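Local coordinates for protein alpha-14 giardin (Giardia lamblia, PDB 3CHJ) that binds calcium and, as a member of the annexin family, may act as a calcium-regulated structural element linking the phospholipid bilayer to the underlying axoneme, at residues Ile176-Lys179 with Asp184-Ser187; Ser187-Ile192 with Tyr231-Ala236; Lys142-Lys147 with Asp223-Leu228. All coordinates share one frame; numbering follows the deposited sequence.

All three contacts lie on the same side of the chain's centre, around one calcium ion that contacts 1 and 3 bind directly. Contact 1 supplies ligands from T178 and E185; contact 3 brings E224, whose OE1 and OE2 both bind the ion, from a distant part of the sequence. The centre of contact 1 is about 12 Å from the centres of contacts 2 and 3, which are about 8 Å from each other. Contact 2 forms the apolar layer beside the site: the W189 side chain comes within about 5 Å of the calcium and touches the site through E224. Helix 186-195 is shared by contacts 1 and 2, helix 227-241 by contacts 2 and 3.

Contact 1: residues Ile176-Lys179 with Asp184-Ser187. With CA (calcium ion), chain B.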
ATOM      1  N   ILE A 176       2.678 -22.518 -13.974  1.00 15.93           N
ATOM      2  CA  ILE A 176       3.459 -22.782 -12.768  1.00 16.50           C
ATOM      3  C   ILE A 176       4.433 -23.955 -12.973  1.00 17.38           C
ATOM      4  O   ILE A 176       5.546 -23.961 -12.445  1.00 17.81           O
ATOM      5  CB  ILE A 176       2.510 -23.012 -11.583  1.00 16.01           C
ATOM      6  CG1 ILE A 176       1.908 -21.663 -11.145  1.00 16.48           C
ATOM      7  CG2 ILE A 176       3.227 -23.723 -10.425  1.00 16.95           C
ATOM      8  CD1 ILE A 176       0.726 -21.767 -10.176  1.00 15.80           C
ATOM      9  N   GLU A 177       4.008 -24.926 -13.772  1.00 19.28           N
ATOM     10  CA  GLU A 177       4.815 -26.131 -13.972  1.00 20.49           C
ATOM     11  C   GLU A 177       6.052 -25.913 -14.816  1.00 21.44           C
ATOM     12  O   GLU A 177       7.051 -26.616 -14.627  1.00 23.05           O
ATOM     13  CB  GLU A 177       3.970 -27.284 -14.528  1.00 20.62           C
ATOM     14  CG  GLU A 177       3.076 -27.892 -13.478  1.00 21.62           C
ATOM     15  CD  GLU A 177       2.392 -29.173 -13.932  1.00 24.81           C
ATOM     16  OE1 GLU A 177       2.941 -29.890 -14.795  1.00 28.51           O
ATOM     17  OE2 GLU A 177       1.306 -29.472 -13.409  1.00 27.28           O
ATOM     18  N   THR A 178       6.007 -24.936 -15.728  1.00 20.96           N
ATOM     19  CA  THR A 178       7.140 -24.662 -16.625  1.00 21.41           C
ATOM     20  C   THR A 178       8.107 -23.634 -16.046  1.00 21.78           C
ATOM     21  O   THR A 178       7.681 -22.601 -15.493  1.00 22.15           O
ATOM     22  CB  THR A 178       6.671 -24.139 -17.988  1.00 21.12           C
ATOM     23  OG1 THR A 178       5.959 -22.901 -17.796  1.00 19.90           O
ATOM     24  CG2 THR A 178       5.751 -25.142 -18.689  1.00 21.46           C
ATOM     25  N   LYS A 179       9.405 -23.907 -16.176  1.00 22.61           N
ATOM     26  CA  LYS A 179      10.437 -22.981 -15.731  1.00 23.69           C
ATOM     27  C   LYS A 179      10.418 -21.709 -16.578  1.00 23.45           C
ATOM     28  O   LYS A 179      10.521 -21.764 -17.806  1.00 23.79           O
ATOM     29  CB  LYS A 179      11.813 -23.646 -15.798  1.00 24.48           C
ATOM     30  CG  LYS A 179      12.932 -22.848 -15.159  1.00 27.34           C
ATOM     31  CD  LYS A 179      14.285 -23.496 -15.430  1.00 32.29           C
ATOM     32  CE  LYS A 179      14.469 -24.754 -14.584  1.00 34.08           C
ATOM     33  NZ  LYS A 179      15.772 -25.440 -14.848  1.00 37.04           N
ATOM     34  N   ASP A 184       3.224 -17.975 -24.124  1.00 24.17           N
ATOM     35  CA  ASP A 184       1.799 -18.303 -24.075  1.00 23.58           C
ATOM     36  C   ASP A 184       1.241 -18.148 -22.662  1.00 22.45           C
ATOM     37  O   ASP A 184       0.025 -18.189 -22.459  1.00 23.76           O
ATOM     38  CB  ASP A 184       1.567 -19.746 -24.555  1.00 24.06           C
ATOM     39  CG  ASP A 184       2.207 -20.783 -23.632  1.00 25.33           C
ATOM     40  OD1 ASP A 184       3.446 -20.759 -23.488  1.00 25.03           O
ATOM     41  OD2 ASP A 184       1.477 -21.631 -23.057  1.00 28.72           O
ATOM     42  N   GLU A 185       2.137 -17.963 -21.692  1.00 19.93           N
ATOM     43  CA  GLU A 185       1.747 -17.847 -20.288  1.00 18.58           C
ATOM     44  C   GLU A 185       1.539 -16.405 -19.818  1.00 17.59           C
ATOM     45  O   GLU A 185       0.886 -16.177 -18.794  1.00 16.69           O
ATOM     46  CB  GLU A 185       2.779 -18.548 -19.402  1.00 18.21           C
ATOM     47  CG  GLU A 185       2.879 -20.050 -19.756  1.00 17.62           C
ATOM     48  CD  GLU A 185       4.034 -20.794 -19.122  1.00 19.15           C
ATOM     49  OE1 GLU A 185       4.857 -20.197 -18.394  1.00 19.29           O
ATOM     50  OE2 GLU A 185       4.125 -22.020 -19.369  1.00 20.04           O
ATOM     51  N   VAL A 186       2.083 -15.443 -20.562  1.00 16.96           N
ATOM     52  CA  VAL A 186       1.997 -14.028 -20.160  1.00 16.58           C
ATOM     53  C   VAL A 186       0.544 -13.641 -19.950  1.00 16.60           C
ATOM     54  O   VAL A 186       0.165 -13.104 -18.897  1.00 16.31           O
ATOM     55  CB  VAL A 186       2.648 -13.087 -21.203  1.00 16.22           C
ATOM     56  CG1 VAL A 186       2.390 -11.628 -20.854  1.00 16.37           C
ATOM     57  CG2 VAL A 186       4.143 -13.345 -21.288  1.00 17.00           C
ATOM     58  N   SER A 187      -0.285 -13.940 -20.952  1.00 16.26           N
ATOM     59  CA  SER A 187      -1.697 -13.611 -20.888  1.00 16.75           C
ATOM     60  C   SER A 187      -2.429 -14.228 -19.697  1.00 15.71           C
ATOM     61  O   SER A 187      -3.280 -13.583 -19.102  1.00 15.59           O
ATOM     62  CB  SER A 187      -2.393 -13.960 -22.214  1.00 18.35           C
ATOM     63  OG  SER A 187      -2.383 -15.352 -22.436  1.00 23.37           O
TER
HETATM   64 CA    CA B 338       6.136 -20.994 -16.391  1.00 19.50          CA
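T178 and E185 reach toward each other from opposite directions and meet at a calcium ion, with the threonine hydroxyl facing the carboxylate. T178 is the first residue to leave helical geometry at the end of helix 162-177. Its chi1 of 61° sets OG1 between the backbone N and the carbonyl carbon, which lets the hydroxyl join its own carbonyl in gripping the metal: O and OG1 of T178 each lie 2.4 Å from the calcium. A threonine suits this place because one residue delivers two oxygens.

E185 answers with a side chain extended beyond CG. OE1 binds the calcium at 2.5 Å, whereas OE2, 3.7 Å from the ion, is too far to be a ligand and instead accepts a short hydrogen bond of 2.6 Å from T178 OG1. OE2 uses its syn lone pair, on the side of OE1, so the hydroxyl approaches across the mouth of the carboxylate. OE1 is also 3.0 Å from T178 OG1, but as a fellow ligand of the metal.

K174 makes a salt bridge to OE2 and another to OD2 of D184, while the backbone N of K182 donates to OE1. The carbonyl oxygens of A175 and G180 and the bidentate E224 bring the ligand oxygens to seven: backbone carbonyls from the helix end and the following loop, a hydroxyl and two carboxylates. Such carbonyls, with a bidentate acid from further along the chain, are reminiscent of calcium sites in other annexins.

Bound to calcium through its oxygen and giving its proton to E185, the T178 hydroxyl is probably polarised by the cation into a stronger donor. The glutamate thus serves as both a direct ligand and an orienting acceptor, while K174 probably offsets part of its negative charge.

Contact 2: residues Ser187-Ile192 with Tyr231-Ala236; sequences STWIRI and YAFKLA
F233 on helix 227-241 points its ring at W189 and I190 on helix 186-195, where CA of W189 and CA of F233 are 8.9 Å apart. No hydrogen bond joins the two segments.

Apolar packing comes first. The rim of the phenyl ring does the touching: CE1 of F233 lies 4.0 Å from CB of W189, and CZ of F233 meets CD1 of I190 at the same separation of 4.0 Å. I190 starts out directed away from the other helix, but chi1 of -57° and chi2 of -59° bend the chain and bring CD1 back to the ring, near its plane; the two side chains cross at about a right angle.

The aromatic pairing is looser. The six-membered ring of W189 and the F233 ring have centroids 5.9 Å apart and planes at 76°, an oblique meeting. F225 joins them, stacked with F233 and edge-to-face with W189. A flat, wholly apolar phenylalanine suits position 233, offering its C-H rim to W189 and I190 while a face stacks on F225.

Among polar elements, the backbone O of W189 lies in the plane of the F233 ring at its edge, 3.8 Å from CE1, where the weakly positive C-H rim is a favourable neighbour. The indole NE1 of W189 donates to OE2 of E224, a calcium ligand.

Tryptophan therefore works in two ways: its hydrocarbon surface fits the buried interface, while its indole N-H serves the second shell of the metal site and probably helps fix the orientation of the acidic ligand.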
ATOM      1  N   SER A 187      -0.285 -13.940 -20.952  1.00 16.26           N
ATOM      2  CA  SER A 187      -1.697 -13.611 -20.888  1.00 16.75           C
ATOM      3  C   SER A 187      -2.429 -14.228 -19.697  1.00 15.71           C
ATOM      4  O   SER A 187      -3.280 -13.583 -19.102  1.00 15.59           O
ATOM      5  CB  SER A 187      -2.393 -13.960 -22.214  1.00 18.35           C
ATOM      6  OG  SER A 187      -2.383 -15.352 -22.436  1.00 23.37           O
ATOM      7  N   THR A 188      -2.111 -15.474 -19.350  1.00 14.51           N
ATOM      8  CA  THR A 188      -2.741 -16.135 -18.199  1.00 14.72           C
ATOM      9  C   THR A 188      -2.461 -15.376 -16.897  1.00 13.61           C
ATOM     10  O   THR A 188      -3.367 -15.084 -16.098  1.00 14.40           O
ATOM     11  CB  THR A 188      -2.208 -17.568 -18.070  1.00 14.71           C
ATOM     12  OG1 THR A 188      -2.485 -18.275 -19.295  1.00 16.40           O
ATOM     13  CG2 THR A 188      -2.819 -18.295 -16.891  1.00 15.53           C
ATOM     14  N   TRP A 189      -1.191 -15.067 -16.686  1.00 13.32           N
ATOM     15  CA  TRP A 189      -0.810 -14.403 -15.447  1.00 13.10           C
ATOM     16  C   TRP A 189      -1.445 -13.024 -15.325  1.00 12.77           C
ATOM     17  O   TRP A 189      -1.905 -12.629 -14.251  1.00 11.91           O
ATOM     18  CB  TRP A 189       0.697 -14.267 -15.363  1.00 12.78           C
ATOM     19  CG  TRP A 189       1.445 -15.539 -15.013  1.00 14.23           C
ATOM     20  CD1 TRP A 189       2.311 -16.224 -15.816  1.00 13.77           C
ATOM     21  CD2 TRP A 189       1.423 -16.237 -13.758  1.00 13.66           C
ATOM     22  NE1 TRP A 189       2.848 -17.298 -15.137  1.00 13.84           N
ATOM     23  CE2 TRP A 189       2.286 -17.353 -13.886  1.00 13.72           C
ATOM     24  CE3 TRP A 189       0.737 -16.041 -12.547  1.00 14.56           C
ATOM     25  CZ2 TRP A 189       2.507 -18.256 -12.828  1.00 13.97           C
ATOM     26  CZ3 TRP A 189       0.938 -16.941 -11.495  1.00 13.65           C
ATOM     27  CH2 TRP A 189       1.815 -18.046 -11.648  1.00 14.12           C
ATOM     28  N   ILE A 190      -1.441 -12.278 -16.424  1.00 12.33           N
ATOM     29  CA  ILE A 190      -1.994 -10.924 -16.393  1.00 12.82           C
ATOM     30  C   ILE A 190      -3.513 -10.933 -16.247  1.00 13.37           C
ATOM     31  O   ILE A 190      -4.066 -10.192 -15.457  1.00 13.42           O
ATOM     32  CB  ILE A 190      -1.535 -10.085 -17.616  1.00 12.29           C
ATOM     33  CG1 ILE A 190      -0.003 -10.026 -17.683  1.00 13.11           C
ATOM     34  CG2 ILE A 190      -2.146  -8.679 -17.579  1.00 12.49           C
ATOM     35  CD1 ILE A 190       0.682  -9.406 -16.449  1.00 15.58           C
ATOM     36  N   ARG A 191      -4.183 -11.809 -16.991  1.00 13.46           N
ATOM     37  CA  ARG A 191      -5.627 -11.881 -16.905  1.00 13.98           C
ATOM     38  C   ARG A 191      -6.078 -12.171 -15.464  1.00 13.01           C
ATOM     39  O   ARG A 191      -6.947 -11.493 -14.922  1.00 13.10           O
ATOM     40  CB  ARG A 191      -6.173 -12.925 -17.889  1.00 14.77           C
ATOM     41  CG  ARG A 191      -7.682 -13.061 -17.810  1.00 17.17           C
ATOM     42  CD  ARG A 191      -8.276 -13.986 -18.883  1.00 16.28           C
ATOM     43  NE  ARG A 191      -7.822 -15.371 -18.776  1.00 18.21           N
ATOM     44  CZ  ARG A 191      -6.856 -15.908 -19.511  1.00 18.48           C
ATOM     45  NH1 ARG A 191      -6.237 -15.182 -20.423  1.00 20.14           N
ATOM     46  NH2 ARG A 191      -6.518 -17.177 -19.337  1.00 19.87           N
ATOM     47  N   ILE A 192      -5.454 -13.169 -14.836  1.00 12.16           N
ATOM     48  CA  ILE A 192      -5.877 -13.542 -13.496  1.00 12.05           C
ATOM     49  C   ILE A 192      -5.545 -12.432 -12.501  1.00 12.03           C
ATOM     50  O   ILE A 192      -6.414 -11.947 -11.762  1.00 12.70           O
ATOM     51  CB  ILE A 192      -5.232 -14.860 -13.061  1.00 11.54           C
ATOM     52  CG1 ILE A 192      -5.742 -16.015 -13.959  1.00 13.23           C
ATOM     53  CG2 ILE A 192      -5.567 -15.136 -11.602  1.00 12.23           C
ATOM     54  CD1 ILE A 192      -4.924 -17.299 -13.825  1.00 15.62           C
ATOM     55  N   TYR A 231       7.801 -10.014  -6.106  1.00  9.33           N
ATOM     56  CA  TYR A 231       7.172  -9.166  -5.102  1.00  9.84           C
ATOM     57  C   TYR A 231       5.781  -8.728  -5.597  1.00  9.62           C
ATOM     58  O   TYR A 231       4.788  -8.810  -4.849  1.00 10.39           O
ATOM     59  CB  TYR A 231       8.061  -7.945  -4.835  1.00 11.05           C
ATOM     60  CG  TYR A 231       7.403  -6.990  -3.888  1.00 10.54           C
ATOM     61  CD1 TYR A 231       7.432  -7.207  -2.508  1.00 11.00           C
ATOM     62  CD2 TYR A 231       6.752  -5.869  -4.370  1.00  9.09           C
ATOM     63  CE1 TYR A 231       6.789  -6.311  -1.630  1.00 14.03           C
ATOM     64  CE2 TYR A 231       6.100  -4.970  -3.500  1.00 11.31           C
ATOM     65  CZ  TYR A 231       6.145  -5.204  -2.127  1.00 12.03           C
ATOM     66  OH  TYR A 231       5.519  -4.324  -1.257  1.00 13.86           O
ATOM     67  N   ALA A 232       5.715  -8.275  -6.848  1.00  9.86           N
ATOM     68  CA  ALA A 232       4.471  -7.745  -7.416  1.00  9.22           C
ATOM     69  C   ALA A 232       3.375  -8.807  -7.443  1.00  9.94           C
ATOM     70  O   ALA A 232       2.259  -8.535  -7.012  1.00 10.20           O
ATOM     71  CB  ALA A 232       4.704  -7.191  -8.791  1.00 10.19           C
ATOM     72  N   PHE A 233       3.682 -10.004  -7.930  1.00  9.87           N
ATOM     73  CA  PHE A 233       2.629 -11.042  -7.998  1.00  8.99           C
ATOM     74  C   PHE A 233       2.259 -11.592  -6.630  1.00  9.90           C
ATOM     75  O   PHE A 233       1.082 -11.939  -6.395  1.00 10.03           O
ATOM     76  CB  PHE A 233       2.994 -12.138  -9.002  1.00  9.77           C
ATOM     77  CG  PHE A 233       2.731 -11.737 -10.421  1.00  8.94           C
ATOM     78  CD1 PHE A 233       1.535 -12.124 -11.045  1.00 11.10           C
ATOM     79  CD2 PHE A 233       3.639 -10.960 -11.123  1.00  9.96           C
ATOM     80  CE1 PHE A 233       1.253 -11.742 -12.375  1.00 11.14           C
ATOM     81  CE2 PHE A 233       3.370 -10.570 -12.449  1.00 11.09           C
ATOM     82  CZ  PHE A 233       2.185 -10.980 -13.080  1.00 11.03           C
ATOM     83  N   LYS A 234       3.224 -11.661  -5.714  1.00  9.73           N
ATOM     84  CA  LYS A 234       2.891 -12.026  -4.331  1.00 10.30           C
ATOM     85  C   LYS A 234       1.987 -10.956  -3.705  1.00 10.37           C
ATOM     86  O   LYS A 234       0.996 -11.280  -3.030  1.00 10.68           O
ATOM     87  CB  LYS A 234       4.157 -12.165  -3.486  1.00 11.23           C
ATOM     88  CG  LYS A 234       4.951 -13.430  -3.718  1.00 11.58           C
ATOM     89  CD  LYS A 234       6.200 -13.393  -2.848  1.00 13.87           C
ATOM     90  CE  LYS A 234       6.831 -14.762  -2.839  1.00 18.80           C
ATOM     91  NZ  LYS A 234       8.011 -14.823  -1.921  1.00 22.53           N
ATOM     92  N   LEU A 235       2.324  -9.688  -3.936  1.00 10.38           N
ATOM     93  CA  LEU A 235       1.559  -8.583  -3.357  1.00 10.50           C
ATOM     94  C   LEU A 235       0.129  -8.578  -3.914  1.00 10.12           C
ATOM     95  O   LEU A 235      -0.819  -8.446  -3.133  1.00 11.07           O
ATOM     96  CB  LEU A 235       2.276  -7.252  -3.610  1.00 11.15           C
ATOM     97  CG  LEU A 235       1.551  -6.054  -2.984  1.00 10.65           C
ATOM     98  CD1 LEU A 235       1.517  -6.164  -1.474  1.00 13.73           C
ATOM     99  CD2 LEU A 235       2.203  -4.737  -3.443  1.00 11.41           C
ATOM    100  N   ALA A 236      -0.022  -8.776  -5.227  1.00  9.99           N
ATOM    101  CA  ALA A 236      -1.341  -8.838  -5.870  1.00  9.91           C
ATOM    102  C   ALA A 236      -2.114 -10.032  -5.321  1.00 10.57           C
ATOM    103  O   ALA A 236      -3.299  -9.914  -4.994  1.00 10.68           O
ATOM    104  CB  ALA A 236      -1.222  -8.942  -7.380  1.00 10.29           C
TER

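Contact 3: residues Lys142-Lys147 with Asp223-Leu228. With CA (calcium ion), chain B.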
ATOM      1  N   LYS A 142       7.683  -4.464 -20.691  1.00 18.63           N
ATOM      2  CA  LYS A 142       8.482  -5.679 -20.926  1.00 19.32           C
ATOM      3  C   LYS A 142       8.424  -6.610 -19.702  1.00 17.47           C
ATOM      4  O   LYS A 142       8.131  -7.810 -19.826  1.00 18.50           O
ATOM      5  CB  LYS A 142       9.933  -5.308 -21.255  1.00 19.58           C
ATOM      6  CG  LYS A 142      10.909  -6.482 -21.322  1.00 22.13           C
ATOM      7  CD  LYS A 142      12.292  -5.980 -21.738  1.00 23.74           C
ATOM      8  CE  LYS A 142      13.329  -7.099 -21.706  1.00 31.10           C
ATOM      9  NZ  LYS A 142      13.402  -7.788 -23.019  1.00 35.05           N
ATOM     10  N   TYR A 143       8.710  -6.062 -18.523  1.00 14.96           N
ATOM     11  CA  TYR A 143       8.736  -6.873 -17.309  1.00 13.40           C
ATOM     12  C   TYR A 143       7.332  -7.279 -16.930  1.00 12.38           C
ATOM     13  O   TYR A 143       6.384  -6.515 -17.150  1.00 11.81           O
ATOM     14  CB  TYR A 143       9.386  -6.128 -16.136  1.00 13.06           C
ATOM     15  CG  TYR A 143      10.802  -5.772 -16.470  1.00 14.67           C
ATOM     16  CD1 TYR A 143      11.162  -4.460 -16.747  1.00 15.13           C
ATOM     17  CD2 TYR A 143      11.756  -6.780 -16.591  1.00 16.16           C
ATOM     18  CE1 TYR A 143      12.459  -4.130 -17.096  1.00 16.90           C
ATOM     19  CE2 TYR A 143      13.059  -6.471 -16.959  1.00 16.60           C
ATOM     20  CZ  TYR A 143      13.394  -5.155 -17.207  1.00 15.69           C
ATOM     21  OH  TYR A 143      14.684  -4.855 -17.562  1.00 15.78           O
ATOM     22  N   MET A 144       7.206  -8.477 -16.378  1.00 11.92           N
ATOM     23  CA  MET A 144       5.898  -8.945 -15.890  1.00 11.23           C
ATOM     24  C   MET A 144       5.262  -8.013 -14.845  1.00 11.24           C
ATOM     25  O   MET A 144       4.055  -7.775 -14.897  1.00 11.35           O
ATOM     26  CB  MET A 144       5.977 -10.389 -15.368  1.00 12.20           C
ATOM     27  CG  MET A 144       6.167 -11.395 -16.508  1.00 13.25           C
ATOM     28  SD  MET A 144       4.768 -11.457 -17.664  1.00 15.17           S
ATOM     29  CE  MET A 144       3.499 -12.231 -16.675  1.00 14.57           C
ATOM     30  N   TRP A 145       6.057  -7.450 -13.933  1.00 11.12           N
ATOM     31  CA  TRP A 145       5.512  -6.511 -12.925  1.00 10.44           C
ATOM     32  C   TRP A 145       4.956  -5.262 -13.623  1.00  9.93           C
ATOM     33  O   TRP A 145       3.977  -4.687 -13.149  1.00  9.67           O
ATOM     34  CB  TRP A 145       6.534  -6.114 -11.847  1.00 10.25           C
ATOM     35  CG  TRP A 145       7.734  -5.378 -12.355  1.00 10.11           C
ATOM     36  CD1 TRP A 145       8.948  -5.926 -12.659  1.00 12.29           C
ATOM     37  CD2 TRP A 145       7.849  -3.971 -12.631  1.00  8.96           C
ATOM     38  NE1 TRP A 145       9.812  -4.950 -13.102  1.00 12.28           N
ATOM     39  CE2 TRP A 145       9.159  -3.742 -13.106  1.00 10.97           C
ATOM     40  CE3 TRP A 145       6.971  -2.883 -12.523  1.00  9.94           C
ATOM     41  CZ2 TRP A 145       9.609  -2.472 -13.478  1.00 10.41           C
ATOM     42  CZ3 TRP A 145       7.431  -1.613 -12.885  1.00 10.39           C
ATOM     43  CH2 TRP A 145       8.728  -1.422 -13.374  1.00  9.69           C
ATOM     44  N   ALA A 146       5.597  -4.853 -14.721  1.00  9.87           N
ATOM     45  CA  ALA A 146       5.179  -3.679 -15.496  1.00 10.07           C
ATOM     46  C   ALA A 146       3.917  -3.990 -16.268  1.00 10.07           C
ATOM     47  O   ALA A 146       2.991  -3.184 -16.248  1.00 10.17           O
ATOM     48  CB  ALA A 146       6.340  -3.200 -16.442  1.00 10.67           C
ATOM     49  N   LYS A 147       3.851  -5.167 -16.896  1.00  9.64           N
ATOM     50  CA  LYS A 147       2.619  -5.560 -17.591  1.00 10.56           C
ATOM     51  C   LYS A 147       1.462  -5.587 -16.580  1.00 10.47           C
ATOM     52  O   LYS A 147       0.340  -5.171 -16.884  1.00 11.29           O
ATOM     53  CB  LYS A 147       2.758  -6.937 -18.239  1.00 11.12           C
ATOM     54  CG  LYS A 147       3.773  -6.983 -19.357  1.00 12.07           C
ATOM     55  CD  LYS A 147       3.827  -8.376 -19.986  1.00 13.90           C
ATOM     56  CE  LYS A 147       4.873  -8.471 -21.076  1.00 15.66           C
ATOM     57  NZ  LYS A 147       4.524  -7.644 -22.264  1.00 20.87           N
ATOM     58  N   ASP A 223       7.650 -19.942  -7.385  1.00 15.26           N
ATOM     59  CA  ASP A 223       8.375 -20.778  -8.347  1.00 16.12           C
ATOM     60  C   ASP A 223       8.631 -20.006  -9.636  1.00 15.76           C
ATOM     61  O   ASP A 223       9.732 -20.041 -10.188  1.00 16.89           O
ATOM     62  CB  ASP A 223       7.597 -22.053  -8.692  1.00 16.37           C
ATOM     63  CG  ASP A 223       7.524 -23.037  -7.546  1.00 19.80           C
ATOM     64  OD1 ASP A 223       8.244 -22.869  -6.541  1.00 22.58           O
ATOM     65  OD2 ASP A 223       6.730 -23.991  -7.659  1.00 22.61           O
ATOM     66  N   GLU A 224       7.606 -19.291 -10.089  1.00 15.03           N
ATOM     67  CA  GLU A 224       7.585 -18.719 -11.448  1.00 14.81           C
ATOM     68  C   GLU A 224       8.410 -17.452 -11.616  1.00 14.50           C
ATOM     69  O   GLU A 224       9.000 -17.220 -12.683  1.00 14.96           O
ATOM     70  CB  GLU A 224       6.138 -18.449 -11.890  1.00 15.33           C
ATOM     71  CG  GLU A 224       5.987 -17.890 -13.324  1.00 16.15           C
ATOM     72  CD  GLU A 224       6.114 -18.948 -14.427  1.00 18.52           C
ATOM     73  OE1 GLU A 224       6.950 -19.875 -14.314  1.00 20.54           O
ATOM     74  OE2 GLU A 224       5.384 -18.850 -15.429  1.00 17.69           O
ATOM     75  N   PHE A 225       8.410 -16.623 -10.582  1.00 13.09           N
ATOM     76  CA  PHE A 225       8.935 -15.272 -10.704  1.00 12.70           C
ATOM     77  C   PHE A 225      10.104 -15.036  -9.784  1.00 12.51           C
ATOM     78  O   PHE A 225      10.288 -15.752  -8.808  1.00 13.18           O
ATOM     79  CB  PHE A 225       7.840 -14.271 -10.356  1.00 12.21           C
ATOM     80  CG  PHE A 225       6.652 -14.301 -11.293  1.00 10.97           C
ATOM     81  CD1 PHE A 225       6.764 -13.771 -12.574  1.00 12.00           C
ATOM     82  CD2 PHE A 225       5.432 -14.848 -10.896  1.00  9.98           C
ATOM     83  CE1 PHE A 225       5.654 -13.772 -13.463  1.00 12.75           C
ATOM     84  CE2 PHE A 225       4.322 -14.859 -11.773  1.00 12.21           C
ATOM     85  CZ  PHE A 225       4.449 -14.321 -13.067  1.00 11.91           C
ATOM     86  N   GLN A 226      10.885 -14.013 -10.116  1.00 12.19           N
ATOM     87  CA  GLN A 226      11.959 -13.537  -9.259  1.00 13.02           C
ATOM     88  C   GLN A 226      11.974 -12.012  -9.207  1.00 12.09           C
ATOM     89  O   GLN A 226      11.272 -11.348  -9.974  1.00 12.46           O
ATOM     90  CB  GLN A 226      13.325 -14.078  -9.723  1.00 13.57           C
ATOM     91  CG  GLN A 226      13.811 -13.437 -11.014  1.00 14.94           C
ATOM     92  CD  GLN A 226      15.144 -14.010 -11.424  1.00 16.91           C
ATOM     93  OE1 GLN A 226      15.220 -15.168 -11.845  1.00 19.07           O
ATOM     94  NE2 GLN A 226      16.206 -13.222 -11.264  1.00 19.45           N
ATOM     95  N   GLY A 227      12.770 -11.444  -8.307  1.00 11.53           N
ATOM     96  CA  GLY A 227      12.924 -10.000  -8.258  1.00 12.05           C
ATOM     97  C   GLY A 227      11.605  -9.275  -8.036  1.00 11.51           C
ATOM     98  O   GLY A 227      10.726  -9.778  -7.313  1.00 11.15           O
ATOM     99  N   LEU A 228      11.469  -8.128  -8.681  1.00 11.01           N
ATOM    100  CA  LEU A 228      10.264  -7.298  -8.501  1.00 10.99           C
ATOM    101  C   LEU A 228       9.052  -8.004  -9.075  1.00 10.48           C
ATOM    102  O   LEU A 228       7.952  -7.824  -8.550  1.00 10.38           O
ATOM    103  CB  LEU A 228      10.430  -5.902  -9.111  1.00 11.36           C
ATOM    104  CG  LEU A 228       9.314  -4.876  -8.857  1.00 11.48           C
ATOM    105  CD1 LEU A 228       9.018  -4.724  -7.363  1.00 13.54           C
ATOM    106  CD2 LEU A 228       9.694  -3.512  -9.456  1.00 11.79           C
TER
HETATM  107 CA    CA B 338       6.136 -20.994 -16.391  1.00 19.50          CA
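L228 lays CD2 over the indole of W145, a CH-pi contact in which this methyl stands 3.7 Å from the centroid of the five-membered ring and only 11° off its normal. At a second, separate point, CE1 of F225 touches CB and CG of M144, each at 3.9 Å, the two side chains crossing at about a right angle. A slim leucine branch suits the flat indole, while the unbranched, flexible methionine can bend at chi2 and chi3, which brings CE back toward the same ring corner, CE1.

The next layer sets these groups. In W145, chi1 of 63° holds the indole over its own backbone, and CB of A146 lies against the opposite face, toward its rim, 3.9 Å from the plane, so both faces have an aliphatic neighbour. The backbone N of W145, in the first turn after the N-cap residue Y143, donates a hydrogen bond to OD1 of D229. F225 has CG of E224 3.7 Å above the centre of one face. E224 itself bends at chi2 and clasps calcium with both oxygens, OE1 and OE2 each 2.5 Å from the ion.

Overall, the start of helix 144-154 is set against the link between helices 217-224 and 227-241. M144 also packs on W189 and I190 of helix 186-195, whereas W145 and L228 reach E101 of helix 101-108.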